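Local coordinates for protein cysteine hydrolase (Pseudomonas syringae pv. phaseolicola 1448A, PDB 3IRV) that probably acts as a hydrolase of the isochorismatase-like cysteine hydrolase family, its natural substrate being undefined, at residues L13-I18 with E206-A211; T23-V28 with A63-I68; A47-P52 with A173-D178; D140-C145 with R163-I168. All blocks are in the same frame, centred on the assembly; numbering follows the deposited sequence. Where two conformers were deposited one is given.

Interaction 1 of 4, residues L13-I18 with E206-A211; sequences LVRWPI and EVTTTA
Glu206 reaches from strand 206-208 to the extended chain at Val14-Trp16 and meets it with nearly every side-chain atom. Its CB lies 3.8 Å from CD1 of the Trp16 indole and also beside the carbonyl oxygen of Val14. CG is set anti to the backbone N (chi1 175°) and the chain stays extended beyond it, which carries the carboxylate past Val14, with Glu206 CG 3.3 Å from Val14 O, to the backbone of Arg15 and Trp16. There the two oxygens part company. Glu206 OE1 takes the Trp16 amide in an almost straight bond, Trp16 N to Glu206 OE1 2.9 Å, the donor standing well above the carboxylate plane. OE2 forms a salt bridge with Arg15, Arg15 NH1 to Glu206 OE2 2.9 Å, met on the anti side while the oxygen stays in the guanidinium plane. The two flat groups are turned 67° against each other. OE2 has a second cationic partner, Arg216 of helix 210-220, so the carboxylate is probably held as an anion.

Arg15 bends at chi2 (-83°), and Arg15 NH1 also donates to Val207 O over 2.9 Å, from above the carbonyl plane. One water joins Val14 O to Val207 N, and another donates to Val207 O and accepts a weak bond from Arg15 NH2. Trp16 NE1 turns to Val167 O on the neighbouring strand, while Asp86 of the second subunit packs on Val14 and Trp16. The arrangement is that of an N-terminal arm fastened by side chains and water to the last parallel strand of an isochorismatase-like alpha/beta domain, close to the dimer interface.

Interaction 2 of 4, residues T23-V28 with A63-I68; sequences TAVIVV and AQVMVI
Val25 O receives the amide of Ile68, with 2.8 Å from Ile68 N to Val25 O and the donor nearly in line with the C=O bond. The same residue gives its own amide to Met66, Val25 N to Met66 O 2.9 Å, so Val25 is bonded through both its N and its O to one neighbouring strand. One step on, Val27 N donates to Ile68 O over 2.8 Å, the straightest of the three at 173°. Residues 66 and 68 thus straddle Val25, the pattern expected of parallel strands, here inclined at 24°. At Met66 N a water stands in for a direct bond, accepting from Met66 N and lying 2.7 Å from Thr23 O.

Strands 23-28 and 66-72 are joined through helix 50-62 in a beta-alpha-beta crossover within the parallel sheet of the isochorismatase-like fold. The helix ends in a Schellman motif with Gln64, at positive phi, as its C-prime residue, after which the chain turns into the second strand.

Val65 pushes its CG1, anti to the backbone N (chi1 168°), against the start of strand 23-28, where Val65 CG1 comes 3.6 Å from Thr23 O and also touches Thr23 CG2 and Val25 CG2; the two valines cross at about a right angle. Val25 faces Leu56, Leu57 and Ala60 of helix 50-62. On the opposite face of the sheet the small Ala24 CB is met by two longer side chains, by Ile68 through CD1 at 4.1 Å and by Met66 through its terminal CE. Leu134 of helix 130-136 covers Ala24 and Ile68 on that face.

Interaction 3 of 4, residues A47-P52 with A173-D178; sequences ADIVQP and ANAAMD
Apolar contact carries this meeting of Ile49, just before helix 50-62, and Pro52, in its first turn, with Ala173 and Ala175 around the short strand 174-175. Ile49 points toward the other segment, and its two branches divide the work. CG1 sits between the backbone N and the carbonyl carbon (chi1 70°) and, with chi2 extended, sends Ile49 CD1 to the CB of Ala175 at 3.8 Å. Ile49 CG2 lies instead over the backbone of Ala173, 3.7 Å from its CA, and reaches toward Asn174 N. Pro52 adds a looser touch through its ring, Pro52 CB to Ala173 CB at 4.3 Å, and Thr210 of helix 210-220 packs on both residues.

Of contacts between carbon and a polar atom, the nearest is Ile49 CD1 to Ala173 O, 3.5 Å, a van der Waals approach to the carbonyl.

Several polar groups of the second segment are bonded elsewhere. Asn174, pointing away from the helix start, uses ND2 to hold Leu170 O and Val144 O, and Ala173 and Ala175 bond to Gly146 through the backbone. The corner at Ala173 is therefore held by the neighbouring strands 141-147 and 166-170, while the fit to helix 50-62 probably depends on shape and on the burial of apolar surface.

Interaction 4 of 4, residues D140-C145 with R163-I168; sequences DTIIVC and REYKVI. With PO4 (phosphate ion), chain C.
Lys166 N donates to Asp140 O at 2.8 Å in a bond of 169°, the first of four backbone bonds between the two segments. Ile142 follows, its N giving to Lys166 O and its O taking the amide of Ile168; Val144 N then donates to Ile168 O over 2.8 Å. At the strand entrance Thr141 OG1 donates to Asp140 OD1 at 2.9 Å, from above the carboxylate plane. The Lys166 chain runs extended beyond CG (chi2 173°), which carries its tip to the other carboxylate oxygen in a long, weak salt bridge, Lys166 NZ to Asp140 OD2 3.4 Å. The same OD2 has a weak, long pairing with Arg22. Before the strand, Arg163 grips a phosphate, probably from the crystallisation liquor, end-on through NH1 to O2 and NH2 to O1; His126 of both subunits and Arg163 of the second subunit also hold this ion.

Packing lies on both faces of the strand pair. Ile142 and Val167 run side by side, Ile142 CG1 to Val167 CG2 3.9 Å, while Ile143 CG1 and Ile168 CD1 meet at 4.1 Å on the other face. The Tyr165 ring turns its edge to the peptide between Asp140 and Thr141, and its hydroxyl bonds to Asp131.

The two strands and helix 149-162 form a beta-alpha-beta unit; strand 23-28 flanks strand 141-147, helix 130-136 covers Ile142 and Tyr165, and helix 210-220 covers Ile143 and Ile168.

Overall arrangement
All four contacts reach one parallel sheet. Interactions 2 and 4 are buried strand pairs within it and are coupled directly, since strands 23-28 and 141-147 are neighbours; both combine regular backbone bonds with aliphatic packing. Interaction 1 continues from interaction 4, with strand 206-208 beside strand 166-170, but is only partly buried and relies on charge, side-chain-to-backbone bonds and water. It and interaction 4 also touch the second subunit, unlike the other two. Interaction 3, buried and apolar, packs a helix start on a chain corner and joins interaction 4 through Asn174 and interaction 1 through Thr210. Helix 50-62 connects interactions 2 and 3, whose nearest atoms are about 6 Å apart.

Interaction 1 of 4, residues L13-I18 with E206-A211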
loop_
_atom_site.group_PDB
_atom_site.type_symbol
_atom_site.label_atom_id
_atom_site.label_comp_id
_atom_site.label_asym_id
_atom_site.label_seq_id
_atom_site.Cartn_x
_atom_site.Cartn_y
_atom_site.Cartn_z
ATOM N N LEU A 13 -11.976 -13.510 10.321
ATOM C CA LEU A 13 -10.565 -13.484 9.985
ATOM C C LEU A 13 -10.290 -14.537 8.922
ATOM O O LEU A 13 -10.914 -15.610 8.910
ATOM C CB LEU A 13 -9.739 -13.776 11.237
ATOM C CG LEU A 13 -9.813 -12.628 12.248
ATOM C CD1 LEU A 13 -9.116 -13.002 13.551
ATOM C CD2 LEU A 13 -9.189 -11.372 11.662
ATOM N N VAL A 14 -9.356 -14.236 8.025
ATOM C CA VAL A 14 -9.013 -15.168 6.945
ATOM C C VAL A 14 -7.841 -16.050 7.359
ATOM O O VAL A 14 -6.904 -15.579 7.990
ATOM C CB VAL A 14 -8.692 -14.402 5.619
ATOM C CG1 VAL A 14 -8.100 -15.345 4.594
ATOM C CG2 VAL A 14 -9.954 -13.758 5.048
ATOM N N ARG A 15 -7.910 -17.339 7.036
ATOM C CA ARG A 15 -6.795 -18.253 7.263
ATOM C C ARG A 15 -6.551 -18.989 5.950
ATOM O O ARG A 15 -7.492 -19.514 5.346
ATOM C CB ARG A 15 -7.151 -19.287 8.346
ATOM C CG ARG A 15 -7.588 -18.729 9.703
ATOM C CD ARG A 15 -6.391 -18.365 10.560
ATOM N NE ARG A 15 -6.753 -17.464 11.643
ATOM C CZ ARG A 15 -5.985 -16.481 12.090
ATOM N NH1 ARG A 15 -4.784 -16.262 11.554
ATOM N NH2 ARG A 15 -6.427 -15.699 13.071
ATOM N N TRP A 16 -5.297 -19.062 5.525
ATOM C CA TRP A 16 -4.996 -19.768 4.288
ATOM C C TRP A 16 -4.383 -21.122 4.577
ATOM O O TRP A 16 -3.364 -21.198 5.269
ATOM C CB TRP A 16 -4.021 -18.975 3.423
ATOM C CG TRP A 16 -4.423 -17.572 3.076
ATOM C CD1 TRP A 16 -3.754 -16.446 3.391
ATOM C CD2 TRP A 16 -5.575 -17.163 2.321
ATOM N NE1 TRP A 16 -4.382 -15.345 2.873
ATOM C CE2 TRP A 16 -5.513 -15.754 2.215
ATOM C CE3 TRP A 16 -6.646 -17.851 1.723
ATOM C CZ2 TRP A 16 -6.480 -15.006 1.536
ATOM C CZ3 TRP A 16 -7.609 -17.112 1.041
ATOM C CH2 TRP A 16 -7.513 -15.705 0.943
ATOM N N PRO A 17 -4.956 -22.180 3.978
ATOM C CA PRO A 17 -4.372 -23.506 4.178
ATOM C C PRO A 17 -3.059 -23.623 3.411
ATOM O O PRO A 17 -2.989 -23.232 2.250
ATOM C CB PRO A 17 -5.449 -24.457 3.655
ATOM C CG PRO A 17 -6.306 -23.649 2.732
ATOM C CD PRO A 17 -6.138 -22.184 3.095
ATOM N N ILE A 18 -2.016 -24.117 4.069
ATOM C CA ILE A 18 -0.683 -24.170 3.487
ATOM C C ILE A 18 -0.433 -25.473 2.709
ATOM O O ILE A 18 -0.487 -26.576 3.263
ATOM C CB ILE A 18 0.406 -23.949 4.581
ATOM C CG1 ILE A 18 0.328 -22.520 5.146
ATOM C CG2 ILE A 18 1.793 -24.245 4.060
ATOM C CD1 ILE A 18 1.288 -21.546 4.517
ATOM N N GLU A 206 -4.147 -12.816 5.634
ATOM C CA GLU A 206 -4.110 -13.425 6.967
ATOM C C GLU A 206 -3.007 -12.775 7.801
ATOM O O GLU A 206 -1.937 -12.475 7.281
ATOM C CB GLU A 206 -3.786 -14.918 6.873
ATOM C CG GLU A 206 -3.609 -15.555 8.254
ATOM C CD GLU A 206 -3.451 -17.055 8.258
ATOM O OE1 GLU A 206 -3.323 -17.693 7.176
ATOM O OE2 GLU A 206 -3.482 -17.601 9.393
ATOM N N VAL A 207 -3.256 -12.591 9.095
ATOM C CA VAL A 207 -2.174 -12.306 10.029
ATOM C C VAL A 207 -2.082 -13.470 11.028
ATOM O O VAL A 207 -3.114 -13.888 11.592
ATOM C CB VAL A 207 -2.400 -10.960 10.783
ATOM C CG1 VAL A 207 -1.261 -10.717 11.801
ATOM C CG2 VAL A 207 -2.445 -9.805 9.780
ATOM N N THR A 208 -0.876 -14.024 11.207
ATOM C CA THR A 208 -0.681 -15.051 12.219
ATOM C C THR A 208 0.741 -14.962 12.744
ATOM O O THR A 208 1.494 -14.089 12.305
ATOM C CB THR A 208 -0.999 -16.478 11.676
ATOM O OG1 THR A 208 -1.059 -17.417 12.767
ATOM C CG2 THR A 208 0.044 -16.938 10.674
ATOM N N THR A 209 1.090 -15.824 13.703
ATOM C CA THR A 209 2.452 -15.805 14.256
ATOM C C THR A 209 3.389 -16.716 13.486
ATOM O O THR A 209 2.956 -17.686 12.819
ATOM C CB THR A 209 2.492 -16.252 15.732
ATOM O OG1 THR A 209 2.012 -17.596 15.813
ATOM C CG2 THR A 209 1.616 -15.333 16.578
ATOM N N THR A 210 4.684 -16.427 13.612
ATOM C CA THR A 210 5.706 -17.289 13.029
ATOM C C THR A 210 5.553 -18.736 13.497
ATOM O O THR A 210 5.570 -19.659 12.674
ATOM C CB THR A 210 7.115 -16.790 13.384
ATOM O OG1 THR A 210 7.248 -15.447 12.927
ATOM C CG2 THR A 210 8.184 -17.630 12.705
ATOM N N ALA A 211 5.352 -18.911 14.806
ATOM C CA ALA A 211 5.222 -20.269 15.378
ATOM C C ALA A 211 4.059 -21.026 14.761
ATOM O O ALA A 211 4.193 -22.195 14.406
ATOM C CB ALA A 211 5.082 -20.224 16.899
HETATM O O HOH W 1 -6.196 -13.352 9.754
HETATM O O HOH W 2 -5.445 -13.017 12.511
#

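Interaction 2 of 4, residues T23-V28 with A63-I68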
loop_
_atom_site.group_PDB
_atom_site.type_symbol
_atom_site.label_atom_id
_atom_site.label_comp_id
_atom_site.label_asym_id
_atom_site.label_seq_id
_atom_site.Cartn_x
_atom_site.Cartn_y
_atom_site.Cartn_z
ATOM N N THR A 23 3.710 -22.657 -1.884
ATOM C CA THR A 23 3.973 -21.606 -0.898
ATOM C C THR A 23 5.413 -21.103 -1.011
ATOM O O THR A 23 6.325 -21.882 -1.319
ATOM C CB THR A 23 3.728 -22.164 0.523
ATOM O OG1 THR A 23 2.386 -22.656 0.584
ATOM C CG2 THR A 23 3.875 -21.094 1.624
ATOM N N ALA A 24 5.619 -19.803 -0.769
ATOM C CA ALA A 24 6.968 -19.286 -0.628
ATOM C C ALA A 24 7.034 -18.348 0.565
ATOM O O ALA A 24 6.055 -17.691 0.893
ATOM C CB ALA A 24 7.376 -18.524 -1.848
ATOM N N VAL A 25 8.226 -18.252 1.151
ATOM C CA VAL A 25 8.498 -17.254 2.196
ATOM C C VAL A 25 9.225 -16.101 1.555
ATOM O O VAL A 25 10.175 -16.312 0.799
ATOM C CB VAL A 25 9.430 -17.831 3.297
ATOM C CG1 VAL A 25 9.916 -16.733 4.277
ATOM C CG2 VAL A 25 8.714 -18.981 4.023
ATOM N N ILE A 26 8.766 -14.890 1.851
ATOM C CA ILE A 26 9.425 -13.699 1.335
ATOM C C ILE A 26 10.020 -12.905 2.503
ATOM O O ILE A 26 9.310 -12.459 3.416
ATOM C CB ILE A 26 8.482 -12.815 0.508
ATOM C CG1 ILE A 26 7.793 -13.642 -0.589
ATOM C CG2 ILE A 26 9.263 -11.640 -0.102
ATOM C CD1 ILE A 26 6.769 -12.851 -1.374
ATOM N N VAL A 27 11.349 -12.761 2.482
ATOM C CA VAL A 27 12.076 -12.043 3.541
ATOM C C VAL A 27 12.401 -10.642 3.016
ATOM O O VAL A 27 13.280 -10.468 2.145
ATOM C CB VAL A 27 13.394 -12.764 3.922
ATOM C CG1 VAL A 27 14.041 -12.050 5.082
ATOM C CG2 VAL A 27 13.130 -14.264 4.286
ATOM N N VAL A 28 11.653 -9.659 3.507
ATOM C CA VAL A 28 11.729 -8.315 2.939
ATOM C C VAL A 28 12.845 -7.474 3.557
ATOM O O VAL A 28 12.776 -7.128 4.755
ATOM C CB VAL A 28 10.384 -7.583 3.111
ATOM C CG1 VAL A 28 10.439 -6.197 2.429
ATOM C CG2 VAL A 28 9.214 -8.466 2.586
ATOM N N ALA A 63 10.925 -28.210 4.601
ATOM C CA ALA A 63 9.711 -28.651 3.938
ATOM C C ALA A 63 9.691 -28.347 2.438
ATOM O O ALA A 63 8.629 -28.467 1.793
ATOM C CB ALA A 63 8.509 -28.025 4.619
ATOM N N GLN A 64 10.837 -27.909 1.909
ATOM C CA GLN A 64 10.981 -27.563 0.488
ATOM C C GLN A 64 10.057 -26.391 0.107
ATOM O O GLN A 64 9.533 -26.322 -1.016
ATOM C CB GLN A 64 10.743 -28.796 -0.411
ATOM C CG GLN A 64 11.974 -29.662 -0.678
ATOM C CD GLN A 64 12.669 -30.133 0.584
ATOM O OE1 GLN A 64 12.054 -30.756 1.453
ATOM N NE2 GLN A 64 13.961 -29.833 0.693
ATOM N N VAL A 65 9.843 -25.488 1.065
ATOM C CA VAL A 65 9.090 -24.265 0.820
ATOM C C VAL A 65 10.140 -23.230 0.362
ATOM O O VAL A 65 11.112 -22.972 1.082
ATOM C CB VAL A 65 8.360 -23.767 2.090
ATOM C CG1 VAL A 65 7.822 -22.338 1.893
ATOM C CG2 VAL A 65 7.208 -24.714 2.455
ATOM N N MET A 66 9.963 -22.683 -0.842
ATOM C CA MET A 66 10.946 -21.758 -1.424
ATOM C C MET A 66 11.127 -20.528 -0.562
ATOM O O MET A 66 10.156 -19.975 -0.069
ATOM C CB MET A 66 10.523 -21.327 -2.845
ATOM C CG MET A 66 11.457 -20.292 -3.526
ATOM S SD MET A 66 11.125 -20.005 -5.311
ATOM C CE MET A 66 9.362 -19.959 -5.206
ATOM N N VAL A 67 12.386 -20.136 -0.359
ATOM C CA VAL A 67 12.722 -18.935 0.378
ATOM C C VAL A 67 13.252 -17.878 -0.589
ATOM O O VAL A 67 14.208 -18.142 -1.331
ATOM C CB VAL A 67 13.820 -19.220 1.417
ATOM C CG1 VAL A 67 14.310 -17.936 2.042
ATOM C CG2 VAL A 67 13.277 -20.168 2.490
ATOM N N ILE A 68 12.643 -16.690 -0.545
ATOM C CA ILE A 68 13.015 -15.565 -1.419
ATOM C C ILE A 68 13.382 -14.368 -0.564
ATOM O O ILE A 68 12.601 -13.965 0.292
ATOM C CB ILE A 68 11.836 -15.156 -2.319
ATOM C CG1 ILE A 68 11.418 -16.360 -3.177
ATOM C CG2 ILE A 68 12.208 -13.929 -3.187
ATOM C CD1 ILE A 68 10.063 -16.227 -3.917
HETATM O O HOH W 3 7.790 -23.851 -2.447
#

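Interaction 3 of 4, residues A47-P52 with A173-D178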
loop_
_atom_site.group_PDB
_atom_site.type_symbol
_atom_site.label_atom_id
_atom_site.label_comp_id
_atom_site.label_asym_id
_atom_site.label_seq_id
_atom_site.Cartn_x
_atom_site.Cartn_y
_atom_site.Cartn_z
ATOM N N ALA A 47 15.801 -5.995 15.507
ATOM C CA ALA A 47 16.537 -6.893 16.413
ATOM C C ALA A 47 15.640 -8.026 16.910
ATOM O O ALA A 47 16.079 -9.177 17.028
ATOM C CB ALA A 47 17.110 -6.132 17.578
ATOM N N ASP A 48 14.369 -7.691 17.141
ATOM C CA ASP A 48 13.391 -8.628 17.710
ATOM C C ASP A 48 12.788 -9.630 16.728
ATOM O O ASP A 48 12.109 -10.586 17.143
ATOM C CB ASP A 48 12.270 -7.848 18.396
ATOM C CG ASP A 48 12.788 -7.002 19.544
ATOM O OD1 ASP A 48 13.703 -7.470 20.264
ATOM O OD2 ASP A 48 12.299 -5.870 19.697
ATOM N N ILE A 49 13.033 -9.426 15.435
ATOM C CA ILE A 49 12.493 -10.367 14.432
ATOM C C ILE A 49 13.500 -11.320 13.792
ATOM O O ILE A 49 13.108 -12.205 13.028
ATOM C CB ILE A 49 11.671 -9.649 13.310
ATOM C CG1 ILE A 49 12.572 -8.825 12.386
ATOM C CG2 ILE A 49 10.622 -8.751 13.938
ATOM C CD1 ILE A 49 11.784 -8.343 11.146
ATOM N N VAL A 50 14.787 -11.157 14.107
ATOM C CA VAL A 50 15.785 -12.033 13.493
ATOM C C VAL A 50 15.593 -13.501 13.895
ATOM O O VAL A 50 15.588 -14.397 13.033
ATOM C CB VAL A 50 17.211 -11.555 13.822
ATOM C CG1 VAL A 50 18.243 -12.544 13.336
ATOM C CG2 VAL A 50 17.463 -10.159 13.205
ATOM N N GLN A 51 15.406 -13.749 15.191
ATOM C CA GLN A 51 15.218 -15.126 15.679
ATOM C C GLN A 51 13.980 -15.840 15.076
ATOM O O GLN A 51 14.115 -16.959 14.561
ATOM C CB GLN A 51 15.204 -15.115 17.212
ATOM C CG GLN A 51 15.416 -16.455 17.865
ATOM C CD GLN A 51 15.439 -16.332 19.389
ATOM O OE1 GLN A 51 14.619 -16.935 20.088
ATOM N NE2 GLN A 51 16.368 -15.521 19.906
ATOM N N PRO A 52 12.784 -15.205 15.130
ATOM C CA PRO A 52 11.650 -15.866 14.464
ATOM C C PRO A 52 11.876 -16.125 12.978
ATOM O O PRO A 52 11.481 -17.183 12.490
ATOM C CB PRO A 52 10.478 -14.891 14.640
ATOM C CG PRO A 52 10.991 -13.716 15.347
ATOM C CD PRO A 52 12.373 -13.983 15.857
ATOM N N ALA A 173 7.090 -11.061 13.094
ATOM C CA ALA A 173 8.270 -11.114 12.234
ATOM C C ALA A 173 8.280 -10.023 11.166
ATOM O O ALA A 173 8.937 -10.167 10.134
ATOM C CB ALA A 173 8.462 -12.499 11.629
ATOM N N ASN A 174 7.592 -8.919 11.441
ATOM C CA ASN A 174 7.643 -7.715 10.610
ATOM C C ASN A 174 7.938 -6.571 11.553
ATOM O O ASN A 174 7.259 -6.421 12.571
ATOM C CB ASN A 174 6.299 -7.477 9.890
ATOM C CG ASN A 174 6.125 -8.389 8.662
ATOM O OD1 ASN A 174 6.636 -8.086 7.581
ATOM N ND2 ASN A 174 5.443 -9.527 8.847
ATOM N N ALA A 175 8.935 -5.770 11.204
ATOM C CA ALA A 175 9.427 -4.696 12.088
ATOM C C ALA A 175 9.071 -3.311 11.563
ATOM O O ALA A 175 9.386 -2.999 10.421
ATOM C CB ALA A 175 10.951 -4.797 12.208
ATOM N N ALA A 176 8.444 -2.486 12.412
ATOM C CA ALA A 176 8.080 -1.128 12.035
ATOM C C ALA A 176 9.026 -0.097 12.660
ATOM O O ALA A 176 9.782 -0.407 13.594
ATOM C CB ALA A 176 6.636 -0.831 12.448
ATOM N N MET A 177 8.972 1.124 12.135
ATOM C CA MET A 177 9.837 2.179 12.639
ATOM C C MET A 177 9.003 3.355 13.127
ATOM O O MET A 177 7.850 3.529 12.729
ATOM C CB MET A 177 10.847 2.617 11.568
ATOM C CG MET A 177 10.270 3.486 10.452
ATOM S SD MET A 177 11.522 3.997 9.250
ATOM C CE MET A 177 12.889 4.528 10.300
ATOM N N ASP A 178 9.579 4.122 14.050
ATOM C CA ASP A 178 8.953 5.366 14.548
ATOM C C ASP A 178 9.031 6.397 13.435
ATOM O O ASP A 178 9.946 6.346 12.635
ATOM C CB ASP A 178 9.772 5.932 15.718
ATOM C CG ASP A 178 9.865 4.980 16.906
ATOM O OD1 ASP A 178 8.826 4.586 17.463
ATOM O OD2 ASP A 178 11.000 4.635 17.303
#

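Interaction 4 of 4, residues D140-C145 with R163-I168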
loop_
_atom_site.group_PDB
_atom_site.type_symbol
_atom_site.label_atom_id
_atom_site.label_comp_id
_atom_site.label_asym_id
_atom_site.label_seq_id
_atom_site.Cartn_x
_atom_site.Cartn_y
_atom_site.Cartn_z
ATOM N N ASP A 140 0.998 -19.860 -5.089
ATOM C CA ASP A 140 -0.115 -18.901 -4.956
ATOM C C ASP A 140 -0.295 -18.379 -3.526
ATOM O O ASP A 140 -1.242 -17.630 -3.240
ATOM C CB ASP A 140 -1.431 -19.487 -5.497
ATOM C CG ASP A 140 -2.023 -20.567 -4.597
ATOM O OD1 ASP A 140 -1.367 -21.024 -3.640
ATOM O OD2 ASP A 140 -3.178 -20.979 -4.866
ATOM N N THR A 141 0.612 -18.789 -2.643
ATOM C CA THR A 141 0.534 -18.406 -1.246
ATOM C C THR A 141 1.899 -17.908 -0.805
ATOM O O THR A 141 2.920 -18.584 -1.030
ATOM C CB THR A 141 0.093 -19.599 -0.383
ATOM O OG1 THR A 141 -1.149 -20.106 -0.895
ATOM C CG2 THR A 141 -0.061 -19.168 1.091
ATOM N N ILE A 142 1.931 -16.712 -0.217
ATOM C CA ILE A 142 3.201 -16.124 0.239
ATOM C C ILE A 142 3.148 -15.722 1.711
ATOM O O ILE A 142 2.150 -15.162 2.169
ATOM C CB ILE A 142 3.656 -14.924 -0.646
ATOM C CG1 ILE A 142 2.609 -13.791 -0.668
ATOM C CG2 ILE A 142 3.978 -15.381 -2.092
ATOM C CD1 ILE A 142 3.059 -12.534 -1.472
ATOM N N ILE A 143 4.248 -15.993 2.422
ATOM C CA ILE A 143 4.371 -15.651 3.845
ATOM C C ILE A 143 5.364 -14.497 3.909
ATOM O O ILE A 143 6.507 -14.666 3.460
ATOM C CB ILE A 143 4.959 -16.858 4.624
ATOM C CG1 ILE A 143 3.965 -18.031 4.556
ATOM C CG2 ILE A 143 5.256 -16.489 6.080
ATOM C CD1 ILE A 143 4.575 -19.376 4.979
ATOM N N VAL A 144 4.957 -13.351 4.471
ATOM C CA VAL A 144 5.771 -12.137 4.396
ATOM C C VAL A 144 6.326 -11.803 5.775
ATOM O O VAL A 144 5.568 -11.779 6.768
ATOM C CB VAL A 144 4.948 -10.947 3.846
ATOM C CG1 VAL A 144 5.744 -9.633 3.929
ATOM C CG2 VAL A 144 4.510 -11.238 2.390
ATOM N N CYS A 145 7.642 -11.597 5.825
ATOM C CA CYS A 145 8.325 -11.112 7.019
ATOM C C CYS A 145 9.403 -10.117 6.611
ATOM O O CYS A 145 9.699 -9.989 5.410
ATOM C CB CYS A 145 8.935 -12.288 7.777
ATOM S SG CYS A 145 10.228 -13.195 6.813
ATOM N N ARG A 163 -2.665 -9.246 -7.144
ATOM C CA ARG A 163 -2.320 -10.278 -8.143
ATOM C C ARG A 163 -2.965 -11.635 -7.800
ATOM O O ARG A 163 -2.648 -12.658 -8.437
ATOM C CB ARG A 163 -0.809 -10.431 -8.176
ATOM C CG ARG A 163 -0.129 -9.288 -8.899
ATOM C CD ARG A 163 1.328 -9.250 -8.538
ATOM N NE ARG A 163 2.078 -8.306 -9.388
ATOM C CZ ARG A 163 2.059 -6.985 -9.201
ATOM N NH1 ARG A 163 1.293 -6.448 -8.233
ATOM N NH2 ARG A 163 2.778 -6.196 -9.993
ATOM N N GLU A 164 -3.850 -11.620 -6.779
ATOM C CA GLU A 164 -4.651 -12.773 -6.343
ATOM C C GLU A 164 -3.855 -13.780 -5.473
ATOM O O GLU A 164 -4.303 -14.904 -5.237
ATOM C CB GLU A 164 -5.392 -13.463 -7.513
ATOM C CG GLU A 164 -6.494 -12.583 -8.154
ATOM C CD GLU A 164 -7.581 -12.144 -7.160
ATOM O OE1 GLU A 164 -8.050 -12.987 -6.373
ATOM O OE2 GLU A 164 -7.976 -10.955 -7.158
ATOM N N TYR A 165 -2.675 -13.361 -4.989
ATOM C CA TYR A 165 -1.944 -14.228 -4.070
ATOM C C TYR A 165 -2.672 -14.256 -2.733
ATOM O O TYR A 165 -3.277 -13.260 -2.316
ATOM C CB TYR A 165 -0.511 -13.728 -3.853
ATOM C CG TYR A 165 0.397 -13.946 -5.048
ATOM C CD1 TYR A 165 1.006 -15.185 -5.263
ATOM C CD2 TYR A 165 0.628 -12.928 -5.963
ATOM C CE1 TYR A 165 1.837 -15.421 -6.371
ATOM C CE2 TYR A 165 1.479 -13.136 -7.049
ATOM C CZ TYR A 165 2.063 -14.384 -7.249
ATOM O OH TYR A 165 2.898 -14.590 -8.323
ATOM N N LYS A 166 -2.603 -15.427 -2.094
ATOM C CA LYS A 166 -3.053 -15.616 -0.734
ATOM C C LYS A 166 -1.891 -15.213 0.176
ATOM O O LYS A 166 -0.841 -15.894 0.220
ATOM C CB LYS A 166 -3.452 -17.088 -0.554
ATOM C CG LYS A 166 -4.507 -17.532 -1.587
ATOM C CD LYS A 166 -4.798 -19.035 -1.542
ATOM C CE LYS A 166 -5.939 -19.366 -2.493
ATOM N NZ LYS A 166 -5.961 -20.801 -2.896
ATOM N N VAL A 167 -2.050 -14.095 0.882
ATOM C CA VAL A 167 -0.923 -13.520 1.628
ATOM C C VAL A 167 -1.089 -13.744 3.136
ATOM O O VAL A 167 -2.167 -13.502 3.691
ATOM C CB VAL A 167 -0.784 -12.010 1.352
ATOM C CG1 VAL A 167 0.478 -11.445 2.050
ATOM C CG2 VAL A 167 -0.684 -11.749 -0.146
ATOM N N ILE A 168 -0.013 -14.201 3.774
ATOM C CA ILE A 168 0.046 -14.367 5.232
ATOM C C ILE A 168 1.129 -13.434 5.747
ATOM O O ILE A 168 2.293 -13.549 5.325
ATOM C CB ILE A 168 0.454 -15.786 5.629
ATOM C CG1 ILE A 168 -0.537 -16.804 5.061
ATOM C CG2 ILE A 168 0.517 -15.877 7.150
ATOM C CD1 ILE A 168 -0.096 -18.248 5.245
HETATM P P PO4 C . 1.244 -2.771 -9.232
HETATM O O1 PO4 C . 2.541 -3.338 -9.771
HETATM O O2 PO4 C . 0.760 -3.670 -8.106
HETATM O O3 PO4 C . 1.499 -1.372 -8.699
HETATM O O4 PO4 C . 0.166 -2.687 -10.294
#